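Local coordinates for protein Bd0816 (Bdellovibrio bacteriovorus HD100, PDB 5CER) that probably acts as a serine-type D-Ala-D-Ala carboxypeptidase of the peptidase S13 family, trimming peptidoglycan peptides, at residues 160-166 with 388-394; 297-303 with 381-387; 88-93 with 168-174. The protein carries 2 engineered substitutions. All coordinates share one frame; numbering follows the deposited sequence.

Contact 1 of 3, residues 160-166 with 388-394; sequences RATKAKV and LALPFDQ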
loop_
_atom_site.group_PDB
_atom_site.type_symbol
_atom_site.label_atom_id
_atom_site.label_comp_id
_atom_site.label_asym_id
_atom_site.label_seq_id
_atom_site.Cartn_x
_atom_site.Cartn_y
_atom_site.Cartn_z
ATOM N N ARG A 160 14.198 -1.245 -13.847
ATOM C CA ARG A 160 14.299 -0.656 -12.496
ATOM C C ARG A 160 15.684 -0.764 -11.840
ATOM O O ARG A 160 16.214 0.214 -11.326
ATOM C CB ARG A 160 13.271 -1.300 -11.559
ATOM C CG ARG A 160 11.877 -0.737 -11.688
ATOM C CD ARG A 160 10.826 -1.674 -11.118
ATOM N NE ARG A 160 10.801 -1.533 -9.660
ATOM C CZ ARG A 160 10.521 -2.493 -8.776
ATOM N NH1 ARG A 160 10.190 -3.734 -9.157
ATOM N NH2 ARG A 160 10.570 -2.189 -7.480
ATOM N N ALA A 161 16.272 -1.950 -11.878
ATOM C CA ALA A 161 17.646 -2.143 -11.387
ATOM C C ALA A 161 18.624 -1.187 -12.038
ATOM O O ALA A 161 19.508 -0.611 -11.363
ATOM C CB ALA A 161 18.087 -3.587 -11.580
ATOM N N THR A 162 18.495 -1.053 -13.357
ATOM C CA THR A 162 19.317 -0.126 -14.138
ATOM C C THR A 162 19.113 1.315 -13.720
ATOM O O THR A 162 20.093 2.058 -13.591
ATOM C CB THR A 162 19.095 -0.325 -15.654
ATOM O OG1 THR A 162 19.498 -1.655 -16.007
ATOM C CG2 THR A 162 19.927 0.659 -16.500
ATOM N N LYS A 163 17.878 1.738 -13.482
ATOM C CA LYS A 163 17.688 3.070 -12.893
ATOM C C LYS A 163 18.366 3.178 -11.542
ATOM O O LYS A 163 18.922 4.223 -11.223
ATOM C CB LYS A 163 16.253 3.462 -12.708
ATOM C CG LYS A 163 16.038 4.955 -12.556
ATOM C CD LYS A 163 14.636 5.321 -12.069
ATOM C CE LYS A 163 14.447 6.786 -11.968
ATOM N NZ LYS A 163 13.668 7.234 -13.141
ATOM N N ALA A 164 18.281 2.120 -10.747
ATOM C CA ALA A 164 18.958 2.079 -9.441
ATOM C C ALA A 164 20.491 1.812 -9.500
ATOM O O ALA A 164 21.117 1.599 -8.454
ATOM C CB ALA A 164 18.296 1.048 -8.569
ATOM N N LYS A 165 21.084 1.827 -10.706
ATOM C CA LYS A 165 22.507 1.591 -10.896
ATOM C C LYS A 165 22.941 0.197 -10.349
ATOM O O LYS A 165 24.066 0.043 -9.886
ATOM C CB LYS A 165 23.340 2.718 -10.254
ATOM C CG LYS A 165 23.114 4.097 -10.870
ATOM C CD LYS A 165 23.707 5.270 -10.078
ATOM C CE LYS A 165 23.854 6.571 -10.892
ATOM N NZ LYS A 165 23.761 6.526 -12.389
ATOM N N VAL A 166 22.066 -0.808 -10.455
ATOM C CA VAL A 166 22.406 -2.206 -10.130
ATOM C C VAL A 166 22.461 -3.000 -11.409
ATOM O O VAL A 166 21.572 -2.931 -12.230
ATOM C CB VAL A 166 21.382 -2.875 -9.196
ATOM C CG1 VAL A 166 21.753 -4.335 -8.962
ATOM C CG2 VAL A 166 21.267 -2.127 -7.879
ATOM N N LEU A 388 13.341 4.461 -4.949
ATOM C CA LEU A 388 12.980 3.338 -5.768
ATOM C C LEU A 388 13.310 2.126 -4.866
ATOM O O LEU A 388 14.466 1.822 -4.632
ATOM C CB LEU A 388 13.749 3.355 -7.076
ATOM C CG LEU A 388 13.512 2.141 -8.033
ATOM C CD1 LEU A 388 12.039 1.757 -8.219
ATOM C CD2 LEU A 388 14.198 2.333 -9.394
ATOM N N ALA A 389 12.266 1.491 -4.329
ATOM C CA ALA A 389 12.418 0.525 -3.262
ATOM C C ALA A 389 12.541 -0.947 -3.747
ATOM O O ALA A 389 11.616 -1.752 -3.697
ATOM C CB ALA A 389 11.287 0.678 -2.274
ATOM N N LEU A 390 13.733 -1.281 -4.202
ATOM C CA LEU A 390 14.055 -2.649 -4.638
ATOM C C LEU A 390 14.528 -3.490 -3.455
ATOM O O LEU A 390 15.086 -2.952 -2.512
ATOM C CB LEU A 390 15.124 -2.618 -5.720
ATOM C CG LEU A 390 14.690 -1.896 -7.006
ATOM C CD1 LEU A 390 15.843 -1.335 -7.856
ATOM C CD2 LEU A 390 13.907 -2.927 -7.798
ATOM N N PRO A 391 14.344 -4.801 -3.539
ATOM C CA PRO A 391 14.805 -5.668 -2.489
ATOM C C PRO A 391 16.302 -5.955 -2.507
ATOM O O PRO A 391 16.784 -6.729 -1.667
ATOM C CB PRO A 391 13.996 -6.938 -2.712
ATOM C CG PRO A 391 13.747 -6.967 -4.173
ATOM C CD PRO A 391 13.671 -5.550 -4.616
ATOM N N PHE A 392 17.043 -5.341 -3.438
ATOM C CA PHE A 392 18.525 -5.459 -3.506
ATOM C C PHE A 392 19.056 -4.108 -3.940
ATOM O O PHE A 392 18.300 -3.326 -4.510
ATOM C CB PHE A 392 18.948 -6.569 -4.515
ATOM C CG PHE A 392 18.295 -6.460 -5.867
ATOM C CD1 PHE A 392 18.787 -5.605 -6.823
ATOM C CD2 PHE A 392 17.150 -7.183 -6.165
ATOM C CE1 PHE A 392 18.166 -5.460 -8.060
ATOM C CE2 PHE A 392 16.526 -7.062 -7.414
ATOM C CZ PHE A 392 17.052 -6.195 -8.361
ATOM N N ASP A 393 20.324 -3.851 -3.673
ATOM C CA ASP A 393 20.978 -2.631 -4.097
ATOM C C ASP A 393 22.442 -2.933 -4.481
ATOM O O ASP A 393 22.792 -4.096 -4.708
ATOM C CB ASP A 393 20.864 -1.576 -2.996
ATOM C CG ASP A 393 21.722 -1.901 -1.766
ATOM O OD1 ASP A 393 22.425 -2.977 -1.752
ATOM O OD2 ASP A 393 21.655 -1.109 -0.788
ATOM N N GLN A 394 23.293 -1.915 -4.546
ATOM C CA GLN A 394 24.696 -2.094 -5.024
ATOM C C GLN A 394 25.612 -2.893 -4.090
ATOM O O GLN A 394 26.654 -3.303 -4.519
ATOM C CB GLN A 394 25.337 -0.740 -5.371
ATOM C CG GLN A 394 24.586 -0.008 -6.493
ATOM C CD GLN A 394 25.215 1.308 -6.908
ATOM O OE1 GLN A 394 25.218 2.278 -6.153
ATOM N NE2 GLN A 394 25.780 1.345 -8.107
HETATM O O HOH W 1 10.727 -3.895 -5.461
#

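Contact 2 of 3, residues 297-303 with 381-387; sequences VANKDSD and EIQYTEI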
loop_
_atom_site.group_PDB
_atom_site.type_symbol
_atom_site.label_atom_id
_atom_site.label_comp_id
_atom_site.label_asym_id
_atom_site.label_seq_id
_atom_site.Cartn_x
_atom_site.Cartn_y
_atom_site.Cartn_z
ATOM N N VAL A 297 5.343 9.139 0.848
ATOM C CA VAL A 297 5.164 10.565 0.724
ATOM C C VAL A 297 4.055 10.832 -0.259
ATOM O O VAL A 297 4.118 10.356 -1.390
ATOM C CB VAL A 297 6.444 11.247 0.201
ATOM C CG1 VAL A 297 6.240 12.740 0.070
ATOM C CG2 VAL A 297 7.601 10.957 1.159
ATOM N N ALA A 298 3.054 11.603 0.169
ATOM C CA ALA A 298 1.892 11.906 -0.652
ATOM C C ALA A 298 2.302 12.416 -2.012
ATOM O O ALA A 298 3.083 13.346 -2.123
ATOM C CB ALA A 298 0.984 12.906 0.024
ATOM N N ASN A 299 1.735 11.799 -3.044
ATOM C CA ASN A 299 1.953 12.170 -4.426
ATOM C C ASN A 299 3.328 11.794 -4.962
ATOM O O ASN A 299 3.405 11.289 -6.082
ATOM C CB ASN A 299 1.631 13.648 -4.688
ATOM C CG ASN A 299 1.693 14.020 -6.137
ATOM O OD1 ASN A 299 2.469 14.895 -6.513
ATOM N ND2 ASN A 299 0.898 13.374 -6.968
ATOM N N LYS A 300 4.385 12.028 -4.201
ATOM C CA LYS A 300 5.733 11.775 -4.697
ATOM C C LYS A 300 6.148 10.312 -4.800
ATOM O O LYS A 300 6.930 9.971 -5.695
ATOM C CB LYS A 300 6.755 12.579 -3.890
ATOM C CG LYS A 300 6.700 14.084 -4.188
ATOM C CD LYS A 300 7.661 14.825 -3.275
ATOM C CE LYS A 300 7.379 16.305 -3.162
ATOM N NZ LYS A 300 7.887 16.991 -4.375
ATOM N N ASP A 301 5.599 9.436 -3.960
ATOM C CA ASP A 301 5.828 7.989 -4.136
ATOM C C ASP A 301 4.738 7.366 -5.012
ATOM O O ASP A 301 3.654 7.016 -4.523
ATOM C CB ASP A 301 5.913 7.290 -2.791
ATOM C CG ASP A 301 7.200 7.573 -2.075
ATOM O OD1 ASP A 301 8.258 7.519 -2.746
ATOM O OD2 ASP A 301 7.148 7.923 -0.852
ATOM N N SER A 302 5.015 7.294 -6.311
ATOM C CA SER A 302 4.060 6.802 -7.311
ATOM C C SER A 302 3.636 5.425 -7.080
ATOM O O SER A 302 2.526 5.068 -7.434
ATOM C CB SER A 302 4.649 6.770 -8.726
ATOM O OG SER A 302 5.331 7.958 -9.054
ATOM N N ASP A 303 4.538 4.604 -6.592
ATOM C CA ASP A 303 4.212 3.209 -6.387
ATOM C C ASP A 303 3.869 3.058 -4.905
ATOM O O ASP A 303 4.606 2.450 -4.128
ATOM C CB ASP A 303 5.408 2.324 -6.810
ATOM C CG ASP A 303 5.069 0.825 -6.910
ATOM O OD1 ASP A 303 3.950 0.418 -6.571
ATOM O OD2 ASP A 303 5.970 0.069 -7.327
ATOM N N GLU A 381 6.057 22.211 1.259
ATOM C CA GLU A 381 6.467 21.023 0.537
ATOM C C GLU A 381 7.719 20.412 1.166
ATOM O O GLU A 381 8.635 21.130 1.551
ATOM C CB GLU A 381 6.699 21.370 -0.938
ATOM C CG GLU A 381 7.159 20.206 -1.793
ATOM C CD GLU A 381 7.249 20.552 -3.265
ATOM O OE1 GLU A 381 6.389 21.310 -3.742
ATOM O OE2 GLU A 381 8.177 20.049 -3.949
ATOM N N ILE A 382 7.742 19.088 1.238
ATOM C CA ILE A 382 8.815 18.340 1.899
ATOM C C ILE A 382 10.070 18.144 0.926
ATOM O O ILE A 382 9.905 17.892 -0.281
ATOM C CB ILE A 382 8.231 16.990 2.543
ATOM C CG1 ILE A 382 7.514 17.220 3.996
ATOM C CG2 ILE A 382 9.321 15.937 2.615
ATOM C CD1 ILE A 382 8.401 17.672 5.172
ATOM N N GLN A 383 11.303 18.292 1.446
ATOM C CA GLN A 383 12.545 17.920 0.721
ATOM C C GLN A 383 12.626 16.399 0.530
ATOM O O GLN A 383 12.960 15.685 1.474
ATOM C CB GLN A 383 13.797 18.345 1.504
ATOM C CG GLN A 383 14.311 19.780 1.304
ATOM C CD GLN A 383 15.602 19.904 0.462
ATOM O OE1 GLN A 383 16.271 18.923 0.059
ATOM N NE2 GLN A 383 15.937 21.157 0.165
ATOM N N TYR A 384 12.286 15.886 -0.650
ATOM C CA TYR A 384 12.218 14.432 -0.854
ATOM C C TYR A 384 12.333 14.051 -2.307
ATOM O O TYR A 384 11.732 14.682 -3.180
ATOM C CB TYR A 384 10.894 13.831 -0.287
ATOM C CG TYR A 384 10.718 12.334 -0.540
ATOM C CD1 TYR A 384 11.450 11.392 0.201
ATOM C CD2 TYR A 384 9.812 11.864 -1.515
ATOM C CE1 TYR A 384 11.297 10.029 -0.025
ATOM C CE2 TYR A 384 9.642 10.491 -1.753
ATOM C CZ TYR A 384 10.389 9.571 -1.017
ATOM O OH TYR A 384 10.256 8.238 -1.264
ATOM N N THR A 385 13.103 12.998 -2.542
ATOM C CA THR A 385 13.208 12.362 -3.845
ATOM C C THR A 385 12.766 10.903 -3.764
ATOM O O THR A 385 13.189 10.192 -2.870
ATOM C CB THR A 385 14.698 12.331 -4.281
ATOM O OG1 THR A 385 15.414 13.549 -3.985
ATOM C CG2 THR A 385 14.838 11.960 -5.739
ATOM N N GLU A 386 11.920 10.504 -4.713
ATOM C CA GLU A 386 11.263 9.243 -4.690
ATOM C C GLU A 386 12.302 8.151 -4.527
ATOM O O GLU A 386 13.195 8.040 -5.336
ATOM C CB GLU A 386 10.431 9.060 -5.961
ATOM C CG GLU A 386 9.760 7.696 -6.095
ATOM C CD GLU A 386 8.721 7.639 -7.195
ATOM O OE1 GLU A 386 8.858 8.342 -8.207
ATOM O OE2 GLU A 386 7.713 6.934 -7.026
ATOM N N ILE A 387 12.165 7.364 -3.467
ATOM C CA ILE A 387 12.984 6.162 -3.268
ATOM C C ILE A 387 12.451 5.061 -4.179
ATOM O O ILE A 387 11.271 4.781 -4.195
ATOM C CB ILE A 387 12.931 5.692 -1.796
ATOM C CG1 ILE A 387 13.580 6.732 -0.876
ATOM C CG2 ILE A 387 13.584 4.325 -1.632
ATOM C CD1 ILE A 387 13.099 6.679 0.565
HETATM O O HOH W 2 8.972 4.972 -2.872
HETATM O O HOH W 3 7.234 4.773 -4.965
#

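Contact 3 of 3, residues 88-93 with 168-174; sequences ISELNR and MLEKPTI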
loop_
_atom_site.group_PDB
_atom_site.type_symbol
_atom_site.label_atom_id
_atom_site.label_comp_id
_atom_site.label_asym_id
_atom_site.label_seq_id
_atom_site.Cartn_x
_atom_site.Cartn_y
_atom_site.Cartn_z
ATOM N N ILE A 88 19.676 -15.293 -9.632
ATOM C CA ILE A 88 19.949 -16.059 -10.857
ATOM C C ILE A 88 20.971 -15.339 -11.726
ATOM O O ILE A 88 21.913 -15.980 -12.205
ATOM C CB ILE A 88 18.648 -16.374 -11.621
ATOM C CG1 ILE A 88 17.821 -17.365 -10.775
ATOM C CG2 ILE A 88 18.931 -16.953 -13.009
ATOM C CD1 ILE A 88 16.485 -17.804 -11.354
ATOM N N SER A 89 20.786 -14.040 -11.930
ATOM C CA SER A 89 21.788 -13.208 -12.600
ATOM C C SER A 89 23.162 -13.373 -11.946
ATOM O O SER A 89 24.153 -13.666 -12.616
ATOM C CB SER A 89 21.369 -11.716 -12.586
ATOM O OG SER A 89 22.399 -10.875 -13.073
ATOM N N GLU A 90 23.182 -13.232 -10.626
ATOM C CA GLU A 90 24.396 -13.351 -9.835
ATOM C C GLU A 90 25.080 -14.700 -9.949
ATOM O O GLU A 90 26.316 -14.775 -10.014
ATOM C CB GLU A 90 24.118 -13.055 -8.369
ATOM C CG GLU A 90 23.919 -11.577 -8.075
ATOM C CD GLU A 90 25.164 -10.784 -8.433
ATOM O OE1 GLU A 90 26.161 -10.878 -7.681
ATOM O OE2 GLU A 90 25.133 -10.063 -9.468
ATOM N N LEU A 91 24.296 -15.770 -9.954
ATOM C CA LEU A 91 24.846 -17.116 -10.092
ATOM C C LEU A 91 25.567 -17.268 -11.450
ATOM O O LEU A 91 26.672 -17.846 -11.523
ATOM C CB LEU A 91 23.767 -18.188 -9.886
ATOM C CG LEU A 91 23.384 -18.379 -8.422
ATOM C CD1 LEU A 91 22.105 -19.208 -8.291
ATOM C CD2 LEU A 91 24.501 -19.016 -7.611
ATOM N N ASN A 92 24.940 -16.737 -12.480
ATOM C CA ASN A 92 25.490 -16.780 -13.852
ATOM C C ASN A 92 26.792 -15.952 -13.967
ATOM O O ASN A 92 27.712 -16.352 -14.652
ATOM C CB ASN A 92 24.440 -16.299 -14.887
ATOM C CG ASN A 92 23.313 -17.308 -15.149
ATOM O OD1 ASN A 92 22.477 -17.192 -16.078
ATOM N ND2 ASN A 92 23.265 -18.300 -14.310
ATOM N N ARG A 93 26.843 -14.803 -13.286
ATOM C CA ARG A 93 28.080 -14.033 -13.193
ATOM C C ARG A 93 29.211 -14.861 -12.615
ATOM O O ARG A 93 30.352 -14.720 -13.065
ATOM C CB ARG A 93 27.881 -12.744 -12.396
ATOM C CG ARG A 93 27.040 -11.694 -13.112
ATOM C CD ARG A 93 26.898 -10.466 -12.249
ATOM N NE ARG A 93 28.237 -10.026 -11.848
ATOM C CZ ARG A 93 28.704 -9.835 -10.614
ATOM N NH1 ARG A 93 27.967 -9.988 -9.575
ATOM N NH2 ARG A 93 29.960 -9.419 -10.470
ATOM N N MET A 168 22.323 -6.231 -13.721
ATOM C CA MET A 168 21.776 -7.571 -13.932
ATOM C C MET A 168 22.017 -7.971 -15.373
ATOM O O MET A 168 22.038 -7.142 -16.270
ATOM C CB MET A 168 20.282 -7.604 -13.678
ATOM C CG MET A 168 19.881 -7.254 -12.253
ATOM S SD MET A 168 18.077 -7.197 -12.057
ATOM C CE MET A 168 17.620 -8.914 -12.253
ATOM N N LEU A 169 22.229 -9.269 -15.596
ATOM C CA LEU A 169 22.416 -9.784 -16.960
ATOM C C LEU A 169 21.118 -9.651 -17.746
ATOM O O LEU A 169 20.055 -9.703 -17.180
ATOM C CB LEU A 169 22.869 -11.239 -16.910
ATOM C CG LEU A 169 24.253 -11.471 -16.307
ATOM C CD1 LEU A 169 24.439 -12.933 -15.950
ATOM C CD2 LEU A 169 25.349 -11.004 -17.272
ATOM N N GLU A 170 21.231 -9.454 -19.049
ATOM C CA GLU A 170 20.043 -9.440 -19.909
ATOM C C GLU A 170 19.212 -10.729 -19.842
ATOM O O GLU A 170 17.990 -10.671 -19.744
ATOM C CB GLU A 170 20.396 -9.199 -21.373
ATOM C CG GLU A 170 19.244 -8.551 -22.127
ATOM C CD GLU A 170 19.556 -8.272 -23.580
ATOM O OE1 GLU A 170 20.763 -8.198 -23.946
ATOM O OE2 GLU A 170 18.581 -8.122 -24.366
ATOM N N LYS A 171 19.884 -11.873 -19.861
ATOM C CA LYS A 171 19.209 -13.133 -20.220
ATOM C C LYS A 171 19.788 -14.366 -19.495
ATOM O O LYS A 171 20.224 -15.323 -20.120
ATOM C CB LYS A 171 19.142 -13.220 -21.769
ATOM C CG LYS A 171 18.564 -14.517 -22.428
ATOM C CD LYS A 171 17.049 -14.444 -22.690
ATOM C CE LYS A 171 16.423 -15.551 -23.628
ATOM N NZ LYS A 171 17.342 -16.444 -24.421
ATOM N N PRO A 172 19.778 -14.341 -18.156
ATOM C CA PRO A 172 20.301 -15.463 -17.401
ATOM C C PRO A 172 19.307 -16.580 -17.251
ATOM O O PRO A 172 18.081 -16.391 -17.440
ATOM C CB PRO A 172 20.532 -14.856 -16.033
ATOM C CG PRO A 172 19.385 -13.898 -15.874
ATOM C CD PRO A 172 19.223 -13.301 -17.253
ATOM N N THR A 173 19.826 -17.763 -16.980
ATOM C CA THR A 173 19.005 -18.953 -16.685
ATOM C C THR A 173 19.611 -19.735 -15.541
ATOM O O THR A 173 20.785 -19.570 -15.242
ATOM C CB THR A 173 18.820 -19.907 -17.915
ATOM O OG1 THR A 173 20.019 -20.624 -18.088
ATOM C CG2 THR A 173 18.483 -19.183 -19.217
ATOM N N ILE A 174 18.785 -20.598 -14.955
ATOM C CA ILE A 174 19.211 -21.587 -13.997
ATOM C C ILE A 174 18.433 -22.899 -14.243
ATOM O O ILE A 174 17.330 -22.883 -14.791
ATOM C CB ILE A 174 19.001 -21.067 -12.556
ATOM C CG1 ILE A 174 19.899 -21.816 -11.564
ATOM C CG2 ILE A 174 17.546 -21.164 -12.137
ATOM C CD1 ILE A 174 21.346 -21.409 -11.638
#

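Contact 1 of 3, residues 160-166 with 388-394
L388 lies against the end of helix 151-163 with both methyls: CD2 sits 3.5 Å from the carbonyl O of R160 and also meets K163 CD, while CD1 comes up to the edge of the R160 guanidinium, in its plane. A389 turns its CB away and contributes its carbonyl, which a water bridges to R160, accepting from NH2 and donating to A389 O. L390 follows with a forked grip. Its CD2 rests on one face of the guanidinium, displaced to the NH2 side, 3.4 Å from NH2, and its CD1 touches A164 CB at 3.5 Å. The helix stops here in a Schellman motif: K165, with positive phi (59°), is the C-prime residue, V166 N bonding to A161 O and K165 N to T162 O. In F392, chi1 of 50° sets CG between backbone N and carbonyl carbon and swings the ring edge in to A161 CB; V166 CG1 meets CE1 obliquely, 3.9 Å away, and F86 of helix 81-93 stacks on the ring. V166 CG2 packs on the backbone of D393, 3.7 Å from its C, and the carboxylate turns to a salt bridge with R52. Q394 runs extended beyond CG to lay NE2 2.8 Å from K165 O, a weak bond bent to 122° at the hydrogen.

Contact 2 of 3, residues 297-303 with 381-387
Two irregular segments meet near the protein surface: the loop that follows edge strand 296-297 of the antiparallel six-stranded sheet, and the long connection leading from helix 356-375 toward the C-terminal strand 399-400. Y384 fills the middle. Its CG stands anti to the backbone N (chi1 176°), which carries the ring across to V297, whose CG2 lies over the ring centre in a CH-pi contact, 3.5 Å from the centroid. K300 CB touches the ring edge in plane, and the rest of the lysine runs antiparallel to the tyrosine side chain until NZ reaches E381 OE2 at 3.1 Å, a salt bridge in which NZ approaches from well above the carboxylate plane. At the far end Y384 OH donates to the syn lone pair of D301 OD1 (2.6 Å), carboxylate and ring planes standing 82° apart. I387 N returns a nearly straight bond to the same hydroxyl, and a water joins D301 OD1 to I387 O. E386, extended beyond CG, reaches S302, OE2 taking S302 N at 2.8 Å from above the carboxylate plane and S302 OG weakly. D301 OD2 receives V297 N and pairs with K208 of helix 203-213, which also bonds Y384 OH. With D301 OD1 and E386 OE2 only 4.4 Å apart, K208 on the D301 side and S302 N on the E386 side probably offset the repulsion between two negative charges.

Contact 3 of 3, residues 88-93 with 168-174
S89 turns OG away from its own backbone N (chi1 172°) and reaches L169, while N92, with chi1 of -74° setting CG opposite the carbonyl carbon, sends its amide to T173. S89 OG accepts L169 N at 3.0 Å in a nearly straight bond. N92 grips T173 twice through the backbone: OD1 receives T173 N at 2.9 Å, the donor tilted a little from the carbonyl plane, and ND2 gives to T173 O at 2.9 Å in the plane of the amide. The asparagine thus pairs with both polar backbone atoms of one residue, which fixes the turn of its amide. ND2 also has a weak bond to V96 O. The contact lays the last turns of helix 81-93 against the loop that leaves helix 151-163 and enters strand 175-181, one edge strand of the mixed sheet. The side chains of P172 and N92 cross at about a right angle, P172 CB lying 3.0 Å from N92 OD1 and also touching I88 CG2. L169 CD1 fits between S89 O, 3.4 Å away, N92 CB and R93 CG. Just before the strand, I174 CG2 meets I88 CD1 at 3.6 Å, and I174 CD1 touches L91 CD1; F145 of helix 130-145 packs on both isoleucines.

Overall arrangement
Contacts 1 and 2 follow one another on the connection between helix 356-375 and strand 399-400: 381-387 runs straight into 388-394, and their centres lie about 17 Å apart. Contact 3 is about 16 Å from contact 1 and meets it at M168, whose SD packs on A161 CB and F392 CZ; contacts 2 and 3 are about 32 Å apart between centres. Along the chain, both segments of contact 2 fall between those of contact 1, contact 3 closes before contact 2 opens, and contacts 1 and 3 interleave. The C-terminal connection therefore passes from the surroundings of the antiparallel six-stranded sheet, past helix 203-213, to helices 151-163 and 81-93 beside the mixed sheet, tying these parts together.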